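Octaprenyl-diphosphate synthase (Bacteroides thetaiotaomicron, PDB 3RMG) probably acts as a magnesium-dependent prenyltransferase of the FPP/GGPP synthase family, building longer prenyl diphosphates from isoprenoid units. Local coordinates at residues Ser7-Pro12 / Leu314-Asp319; Glu14-Asp19 / Leu54-Ala59; Pro67-Ala72 / Ala186-Val191. One frame throughout, in Å; residues are numbered along the deposited sequence.

How the contacts relate
From the N terminus, the short helix 5-10 packs at once on helix 309-323 near the C terminus; this is contact 1, and it closes a loop of some three hundred residues that encloses contacts 2 and 3. Helix 14-23, the next in the chain, then lies on helix 50-62 in contact 2, which closes a short loop nested inside the first. Contact 3 opens after contact 2 has closed, so the two run in series: the start of helix 67-90 meets the end of helix 174-188, again inside the loop of contact 1. Helix 50-62 joins the three regions, its Leu54 and Leu57 touching contact 1 while Val55 and Ala59 touch contact 3. Contacts 1 and 3 do not meet.

Contact 1: Ser7-Pro12 / Leu314-Asp319; sequences SLIKTP and LRTYLD
In the all-helical prenyl synthase fold, the two ends of the chain come together here: the short N-terminal helix 5-10 lies on helix 309-323, with Ile9 pushed against the backbone at Tyr317. The CD1 methyl of Ile9 comes within 3.6 Å of Tyr317 CA, and its CG1 lies 3.8 Å from Thr316 CB. With CG1 anti to the carbonyl carbon (chi1 -67°), the longer branch of Ile9 extends toward helix 309-323. The other branch sits near the plane of the Tyr317 ring at its edge, where Ile9 CG2 lies 4.3 Å from Tyr317 CD1 and borders the ring without covering a face. Beside this, Leu8 crosses Thr316 at about a right angle, its CD1 methyl 3.9 Å from Thr316 OG1. That hydroxyl is bonded within its own helix to the carbonyl of Leu312, and Tyr317 OH reaches away to Met50 O on helix 50-62. Ile53 of that same helix touches both Ile9 and Tyr317. The polar groups of Thr316 and Tyr317 thus have partners of their own, and the two segments are held by van der Waals contact, with no hydrogen bond between them.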
loop_
_atom_site.group_PDB
_atom_site.type_symbol
_atom_site.label_atom_id
_atom_site.label_comp_id
_atom_site.label_asym_id
_atom_site.label_seq_id
_atom_site.Cartn_x
_atom_site.Cartn_y
_atom_site.Cartn_z
ATOM N N SER A 7 -14.175 33.004 1.405
ATOM C CA SER A 7 -15.547 32.870 0.926
ATOM C C SER A 7 -15.595 32.686 -0.601
ATOM O O SER A 7 -16.264 31.782 -1.095
ATOM C CB SER A 7 -16.405 34.069 1.361
ATOM O OG SER A 7 -17.747 33.919 0.904
ATOM N N LEU A 8 -14.876 33.531 -1.340
ATOM C CA LEU A 8 -14.815 33.404 -2.796
ATOM C C LEU A 8 -14.364 32.010 -3.218
ATOM O O LEU A 8 -14.762 31.519 -4.277
ATOM C CB LEU A 8 -13.881 34.441 -3.395
ATOM C CG LEU A 8 -14.284 35.898 -3.229
ATOM C CD1 LEU A 8 -13.184 36.821 -3.795
ATOM C CD2 LEU A 8 -15.601 36.135 -3.929
ATOM N N ILE A 9 -13.546 31.378 -2.377
ATOM C CA ILE A 9 -13.010 30.055 -2.659
ATOM C C ILE A 9 -13.944 28.888 -2.302
ATOM O O ILE A 9 -14.124 27.972 -3.101
ATOM C CB ILE A 9 -11.679 29.834 -1.926
ATOM C CG1 ILE A 9 -10.581 30.742 -2.484
ATOM C CG2 ILE A 9 -11.263 28.366 -2.012
ATOM C CD1 ILE A 9 -9.319 30.755 -1.589
ATOM N N LYS A 10 -14.523 28.917 -1.104
ATOM C CA LYS A 10 -15.265 27.765 -0.581
ATOM C C LYS A 10 -16.764 27.860 -0.776
ATOM O O LYS A 10 -17.425 26.855 -1.037
ATOM C CB LYS A 10 -15.010 27.586 0.924
ATOM C CG LYS A 10 -13.555 27.629 1.362
ATOM C CD LYS A 10 -13.357 26.861 2.674
ATOM C CE LYS A 10 -11.969 27.116 3.269
ATOM N NZ LYS A 10 -11.604 26.131 4.333
ATOM N N THR A 11 -17.313 29.059 -0.630
ATOM C CA THR A 11 -18.763 29.212 -0.688
ATOM C C THR A 11 -19.390 28.440 -1.854
ATOM O O THR A 11 -20.346 27.700 -1.660
ATOM C CB THR A 11 -19.198 30.696 -0.746
ATOM O OG1 THR A 11 -18.671 31.407 0.390
ATOM C CG2 THR A 11 -20.718 30.777 -0.732
ATOM N N PRO A 12 -18.825 28.591 -3.069
ATOM C CA PRO A 12 -19.408 27.982 -4.269
ATOM C C PRO A 12 -19.373 26.464 -4.223
ATOM O O PRO A 12 -20.068 25.805 -5.007
ATOM C CB PRO A 12 -18.524 28.502 -5.411
ATOM C CG PRO A 12 -17.748 29.660 -4.825
ATOM C CD PRO A 12 -17.581 29.318 -3.368
ATOM N N LEU A 314 -10.863 29.846 -8.223
ATOM C CA LEU A 314 -9.529 29.314 -8.531
ATOM C C LEU A 314 -8.432 30.388 -8.541
ATOM O O LEU A 314 -7.339 30.172 -8.012
ATOM C CB LEU A 314 -9.549 28.599 -9.882
ATOM C CG LEU A 314 -10.077 27.173 -9.780
ATOM C CD1 LEU A 314 -10.517 26.663 -11.127
ATOM C CD2 LEU A 314 -9.007 26.261 -9.130
ATOM N N ARG A 315 -8.706 31.543 -9.144
ATOM C CA ARG A 315 -7.721 32.601 -9.091
ATOM C C ARG A 315 -7.429 32.989 -7.639
ATOM O O ARG A 315 -6.278 33.172 -7.281
ATOM C CB ARG A 315 -8.130 33.813 -9.929
ATOM C CG ARG A 315 -8.220 33.501 -11.410
ATOM C CD ARG A 315 -8.200 34.746 -12.273
ATOM N NE ARG A 315 -9.149 35.765 -11.832
ATOM C CZ ARG A 315 -10.459 35.742 -12.077
ATOM N NH1 ARG A 315 -11.226 36.740 -11.655
ATOM N NH2 ARG A 315 -11.008 34.730 -12.737
ATOM N N THR A 316 -8.464 33.092 -6.808
ATOM C CA THR A 316 -8.288 33.425 -5.393
ATOM C C THR A 316 -7.555 32.302 -4.648
ATOM O O THR A 316 -6.688 32.548 -3.830
ATOM C CB THR A 316 -9.641 33.692 -4.685
ATOM O OG1 THR A 316 -10.421 34.606 -5.463
ATOM C CG2 THR A 316 -9.421 34.289 -3.304
ATOM N N TYR A 317 -7.923 31.061 -4.916
ATOM C CA TYR A 317 -7.182 29.926 -4.380
ATOM C C TYR A 317 -5.681 30.082 -4.676
ATOM O O TYR A 317 -4.839 29.945 -3.797
ATOM C CB TYR A 317 -7.707 28.668 -5.050
ATOM C CG TYR A 317 -7.083 27.359 -4.632
ATOM C CD1 TYR A 317 -7.674 26.569 -3.647
ATOM C CD2 TYR A 317 -5.940 26.881 -5.262
ATOM C CE1 TYR A 317 -7.125 25.347 -3.283
ATOM C CE2 TYR A 317 -5.379 25.663 -4.903
ATOM C CZ TYR A 317 -5.977 24.902 -3.919
ATOM O OH TYR A 317 -5.426 23.694 -3.572
ATOM N N LEU A 318 -5.346 30.382 -5.923
ATOM C CA LEU A 318 -3.952 30.414 -6.309
ATOM C C LEU A 318 -3.243 31.624 -5.698
ATOM O O LEU A 318 -2.084 31.524 -5.303
ATOM C CB LEU A 318 -3.800 30.328 -7.838
ATOM C CG LEU A 318 -2.375 30.159 -8.386
ATOM C CD1 LEU A 318 -1.534 29.251 -7.500
ATOM C CD2 LEU A 318 -2.388 29.625 -9.805
ATOM N N ASP A 319 -3.945 32.750 -5.571
ATOM C CA ASP A 319 -3.387 33.913 -4.876
ATOM C C ASP A 319 -3.107 33.599 -3.413
ATOM O O ASP A 319 -2.122 34.060 -2.846
ATOM C CB ASP A 319 -4.328 35.106 -4.955
ATOM C CG ASP A 319 -4.230 35.842 -6.275
ATOM O OD1 ASP A 319 -5.206 36.525 -6.645
ATOM O OD2 ASP A 319 -3.179 35.747 -6.942
#

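Contact 2: Glu14-Asp19 / Leu54-Ala59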
loop_
_atom_site.group_PDB
_atom_site.type_symbol
_atom_site.label_atom_id
_atom_site.label_comp_id
_atom_site.label_asym_id
_atom_site.label_seq_id
_atom_site.Cartn_x
_atom_site.Cartn_y
_atom_site.Cartn_z
ATOM N N GLU A 14 -19.393 24.852 -1.015
ATOM C CA GLU A 14 -19.739 24.614 0.375
ATOM C C GLU A 14 -20.392 23.244 0.634
ATOM O O GLU A 14 -20.005 22.529 1.564
ATOM C CB GLU A 14 -20.681 25.732 0.828
ATOM C CG GLU A 14 -20.655 26.075 2.322
ATOM C CD GLU A 14 -21.752 27.082 2.699
ATOM O OE1 GLU A 14 -21.970 28.057 1.941
ATOM O OE2 GLU A 14 -22.409 26.891 3.746
ATOM N N ALA A 15 -21.394 22.897 -0.166
ATOM C CA ALA A 15 -22.179 21.682 0.058
ATOM C C ALA A 15 -21.376 20.439 -0.281
ATOM O O ALA A 15 -21.417 19.440 0.445
ATOM C CB ALA A 15 -23.513 21.709 -0.752
ATOM N N GLU A 16 -20.643 20.502 -1.391
ATOM C CA GLU A 16 -19.829 19.365 -1.819
ATOM C C GLU A 16 -18.595 19.202 -0.932
ATOM O O GLU A 16 -18.107 18.092 -0.739
ATOM C CB GLU A 16 -19.481 19.439 -3.311
ATOM C CG GLU A 16 -19.251 20.824 -3.832
ATOM C CD GLU A 16 -20.537 21.539 -4.229
ATOM O OE1 GLU A 16 -21.110 21.237 -5.311
ATOM O OE2 GLU A 16 -20.950 22.435 -3.462
ATOM N N LEU A 17 -18.124 20.299 -0.355
ATOM C CA LEU A 17 -17.110 20.216 0.680
ATOM C C LEU A 17 -17.586 19.417 1.888
ATOM O O LEU A 17 -16.804 18.709 2.529
ATOM C CB LEU A 17 -16.690 21.600 1.142
ATOM C CG LEU A 17 -15.384 22.093 0.537
ATOM C CD1 LEU A 17 -15.099 23.501 1.015
ATOM C CD2 LEU A 17 -14.237 21.140 0.884
ATOM N N GLU A 18 -18.865 19.539 2.213
ATOM C CA GLU A 18 -19.391 18.816 3.354
ATOM C C GLU A 18 -19.508 17.358 2.977
ATOM O O GLU A 18 -19.192 16.475 3.772
ATOM C CB GLU A 18 -20.749 19.379 3.787
ATOM C CG GLU A 18 -20.638 20.656 4.628
ATOM C CD GLU A 18 -21.970 21.371 4.806
ATOM O OE1 GLU A 18 -21.952 22.578 5.134
ATOM O OE2 GLU A 18 -23.031 20.734 4.611
ATOM N N ASP A 19 -19.964 17.105 1.754
ATOM C CA ASP A 19 -20.097 15.739 1.284
ATOM C C ASP A 19 -18.730 15.066 1.233
ATOM O O ASP A 19 -18.607 13.883 1.513
ATOM C CB ASP A 19 -20.748 15.709 -0.093
ATOM C CG ASP A 19 -22.173 16.214 -0.064
ATOM O OD1 ASP A 19 -22.697 16.390 1.050
ATOM O OD2 ASP A 19 -22.767 16.429 -1.143
ATOM N N LEU A 54 -9.242 21.900 -4.497
ATOM C CA LEU A 54 -8.858 21.898 -5.901
ATOM C C LEU A 54 -9.716 20.917 -6.727
ATOM O O LEU A 54 -10.174 21.247 -7.818
ATOM C CB LEU A 54 -7.379 21.551 -6.057
ATOM C CG LEU A 54 -6.803 21.707 -7.457
ATOM C CD1 LEU A 54 -7.071 23.125 -7.942
ATOM C CD2 LEU A 54 -5.311 21.393 -7.488
ATOM N N VAL A 55 -9.908 19.703 -6.221
ATOM C CA VAL A 55 -10.673 18.709 -6.957
ATOM C C VAL A 55 -12.079 19.236 -7.239
ATOM O O VAL A 55 -12.575 19.131 -8.359
ATOM C CB VAL A 55 -10.793 17.382 -6.171
ATOM C CG1 VAL A 55 -11.731 16.415 -6.915
ATOM C CG2 VAL A 55 -9.405 16.753 -5.936
ATOM N N LEU A 56 -12.709 19.810 -6.215
ATOM C CA LEU A 56 -14.065 20.316 -6.337
ATOM C C LEU A 56 -14.133 21.492 -7.298
ATOM O O LEU A 56 -14.985 21.505 -8.199
ATOM C CB LEU A 56 -14.651 20.680 -4.963
ATOM C CG LEU A 56 -14.603 19.511 -3.970
ATOM C CD1 LEU A 56 -15.113 19.901 -2.613
ATOM C CD2 LEU A 56 -15.380 18.319 -4.507
ATOM N N LEU A 57 -13.247 22.476 -7.132
ATOM C CA LEU A 57 -13.291 23.634 -8.036
ATOM C C LEU A 57 -13.098 23.227 -9.499
ATOM O O LEU A 57 -13.854 23.671 -10.368
ATOM C CB LEU A 57 -12.307 24.735 -7.631
ATOM C CG LEU A 57 -12.544 25.478 -6.309
ATOM C CD1 LEU A 57 -11.384 26.344 -5.975
ATOM C CD2 LEU A 57 -13.819 26.308 -6.329
ATOM N N VAL A 58 -12.103 22.383 -9.784
ATOM C CA VAL A 58 -11.835 21.973 -11.183
ATOM C C VAL A 58 -13.042 21.275 -11.803
ATOM O O VAL A 58 -13.378 21.514 -12.955
ATOM C CB VAL A 58 -10.580 21.044 -11.301
ATOM C CG1 VAL A 58 -10.533 20.325 -12.674
ATOM C CG2 VAL A 58 -9.344 21.836 -11.101
ATOM N N ALA A 59 -13.687 20.400 -11.044
ATOM C CA ALA A 59 -14.857 19.690 -11.565
ATOM C C ALA A 59 -15.965 20.681 -11.894
ATOM O O ALA A 59 -16.642 20.568 -12.930
ATOM C CB ALA A 59 -15.349 18.625 -10.575
#
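One methyl of Leu56 does nearly all the work between helix 14-23 and helix 50-62. Its CD1 lies against the backbone where Glu16 passes into Leu17, 3.9 Å from Glu16 C and 3.8 Å from Leu17 N, and it meets the Leu17 side chain at CD2, also at 3.8 Å. The Leu56 chain is extended, with CG anti to the carbonyl carbon (chi1 -55°) and chi2 at 177°, and this carries the methyl across the gap between helices whose nearest CA atoms, those of Glu16 and Leu56, are 7.4 Å apart. Leu17 comes in at a slant, bringing CG as well as CD2 up to the same methyl. Helix 50-62 is a core helix of the prenyl synthase fold, and helix 14-23 lies across its outer side; the inward residues Leu54 and Val55 pack instead on helices 309-323, 174-188 and 67-90. Ile13, in the turn before helix 14-23, touches Leu56 too. The other side of the contact is much looser. Glu16 starts out toward Leu56 but bends off, leaving its CG 4.4 Å from Leu56 CD1 as the carboxylate leads away to a long, weak ion pair with Arg60. Glu14 and Glu18 point away from segment 54-59 and are exposed to solvent.

Contact 3: Pro67-Ala72 / Ala186-Val191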
loop_
_atom_site.group_PDB
_atom_site.type_symbol
_atom_site.label_atom_id
_atom_site.label_comp_id
_atom_site.label_asym_id
_atom_site.label_seq_id
_atom_site.Cartn_x
_atom_site.Cartn_y
_atom_site.Cartn_z
ATOM N N PRO A 67 -20.634 11.813 -7.355
ATOM C CA PRO A 67 -20.082 10.963 -6.304
ATOM C C PRO A 67 -18.705 10.411 -6.702
ATOM O O PRO A 67 -17.876 10.136 -5.839
ATOM C CB PRO A 67 -21.110 9.826 -6.186
ATOM C CG PRO A 67 -22.358 10.327 -6.856
ATOM C CD PRO A 67 -21.885 11.277 -7.919
ATOM N N ALA A 68 -18.463 10.275 -8.001
ATOM C CA ALA A 68 -17.125 9.920 -8.502
ATOM C C ALA A 68 -16.072 10.984 -8.161
ATOM O O ALA A 68 -14.926 10.652 -7.861
ATOM C CB ALA A 68 -17.160 9.669 -10.021
ATOM N N THR A 69 -16.464 12.259 -8.209
ATOM C CA THR A 69 -15.555 13.354 -7.874
ATOM C C THR A 69 -15.148 13.245 -6.424
ATOM O O THR A 69 -13.973 13.337 -6.092
ATOM C CB THR A 69 -16.228 14.728 -8.068
ATOM O OG1 THR A 69 -16.753 14.825 -9.393
ATOM C CG2 THR A 69 -15.237 15.844 -7.854
ATOM N N LEU A 70 -16.133 13.045 -5.553
ATOM C CA LEU A 70 -15.861 12.842 -4.133
ATOM C C LEU A 70 -14.977 11.628 -3.860
ATOM O O LEU A 70 -14.055 11.724 -3.048
ATOM C CB LEU A 70 -17.162 12.740 -3.332
ATOM C CG LEU A 70 -18.122 13.897 -3.617
ATOM C CD1 LEU A 70 -19.507 13.605 -3.040
ATOM C CD2 LEU A 70 -17.549 15.192 -3.076
ATOM N N HIS A 71 -15.240 10.491 -4.512
ATOM C CA HIS A 71 -14.390 9.308 -4.276
ATOM C C HIS A 71 -12.957 9.544 -4.773
ATOM O O HIS A 71 -11.984 9.192 -4.098
ATOM C CB HIS A 71 -14.989 8.029 -4.871
ATOM C CG HIS A 71 -16.091 7.448 -4.042
ATOM N ND1 HIS A 71 -15.886 6.975 -2.762
ATOM C CD2 HIS A 71 -17.415 7.283 -4.298
ATOM C CE1 HIS A 71 -17.035 6.541 -2.269
ATOM N NE2 HIS A 71 -17.975 6.711 -3.182
ATOM N N ALA A 72 -12.825 10.168 -5.939
ATOM C CA ALA A 72 -11.506 10.573 -6.420
ATOM C C ALA A 72 -10.760 11.375 -5.356
ATOM O O ALA A 72 -9.629 11.056 -4.998
ATOM C CB ALA A 72 -11.625 11.373 -7.686
ATOM N N ALA A 186 -11.416 16.330 -13.527
ATOM C CA ALA A 186 -11.965 16.380 -14.901
ATOM C C ALA A 186 -12.501 15.032 -15.413
ATOM O O ALA A 186 -13.600 14.956 -15.930
ATOM C CB ALA A 186 -10.915 16.949 -15.902
ATOM N N LEU A 187 -11.716 13.972 -15.290
ATOM C CA LEU A 187 -12.220 12.647 -15.620
ATOM C C LEU A 187 -13.551 12.340 -14.912
ATOM O O LEU A 187 -14.444 11.716 -15.497
ATOM C CB LEU A 187 -11.191 11.577 -15.267
ATOM C CG LEU A 187 -9.898 11.597 -16.081
ATOM C CD1 LEU A 187 -8.802 10.814 -15.345
ATOM C CD2 LEU A 187 -10.117 11.087 -17.494
ATOM N N SER A 188 -13.691 12.792 -13.669
ATOM C CA SER A 188 -14.867 12.451 -12.857
ATOM C C SER A 188 -16.164 13.043 -13.389
ATOM O O SER A 188 -17.237 12.549 -13.065
ATOM C CB SER A 188 -14.672 12.881 -11.400
ATOM O OG SER A 188 -14.882 14.276 -11.238
ATOM N N VAL A 189 -16.061 14.102 -14.188
ATOM C CA VAL A 189 -17.228 14.730 -14.808
ATOM C C VAL A 189 -17.219 14.441 -16.302
ATOM O O VAL A 189 -18.001 14.987 -17.066
ATOM C CB VAL A 189 -17.297 16.269 -14.539
ATOM C CG1 VAL A 189 -17.446 16.548 -13.043
ATOM C CG2 VAL A 189 -16.056 16.976 -15.059
ATOM N N GLN A 190 -16.310 13.572 -16.713
ATOM C CA GLN A 190 -16.364 12.984 -18.047
ATOM C C GLN A 190 -16.236 13.975 -19.194
ATOM O O GLN A 190 -16.987 13.889 -20.163
ATOM C CB GLN A 190 -17.663 12.198 -18.212
ATOM C CG GLN A 190 -17.860 11.143 -17.149
ATOM C CD GLN A 190 -19.048 10.263 -17.431
ATOM O OE1 GLN A 190 -20.085 10.733 -17.898
ATOM N NE2 GLN A 190 -18.906 8.974 -17.154
ATOM N N VAL A 191 -15.287 14.898 -19.108
ATOM C CA VAL A 191 -15.045 15.799 -20.231
ATOM C C VAL A 191 -13.969 15.224 -21.153
ATOM O O VAL A 191 -13.388 14.180 -20.867
ATOM C CB VAL A 191 -14.693 17.212 -19.754
ATOM C CG1 VAL A 191 -15.906 17.837 -19.067
ATOM C CG2 VAL A 191 -13.506 17.169 -18.791
#
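A single hydrogen bond between hydroxyls is the polar part of this contact: Thr69 OG1 donates to Ser188 OG at 2.7 Å, joining the first turn of helix 67-90 to the end of helix 174-188 in the all-helical prenyl synthase fold, with helix 50-62 beside both. Ser188 holds its OG between its own backbone N and carbonyl carbon (chi1 78°), a setting from which it meets Thr69 OG1 and still reaches the carbonyl of Ala185, one turn back. Thr69 OG1 likewise has a partner close by in sequence, the backbone N of Thr66, just ahead of helix 67-90. The apolar part is close to the backbone. Ser188 CB rests 3.7 Å from Thr69 CA and 4.0 Å from Ala68 C, with the methyl of Ala68 alongside, Ala68 CB to Ser188 CB 4.3 Å. The small Ala68 and Ser188 side chains are consistent with the close approach of the two segments, CA of Thr69 to CA of Ser188 5.1 Å. Val189 adds a looser touch, its CG1 4.1 Å from Thr69 OG1, and also packs on Ala59 and Tyr62 of helix 50-62, whose Val55 touches Thr69. Both hydroxyls are buried, and the short polar chain Thr66 N, Thr69 OG1, Ser188 OG, Ala185 O gives each of them partners.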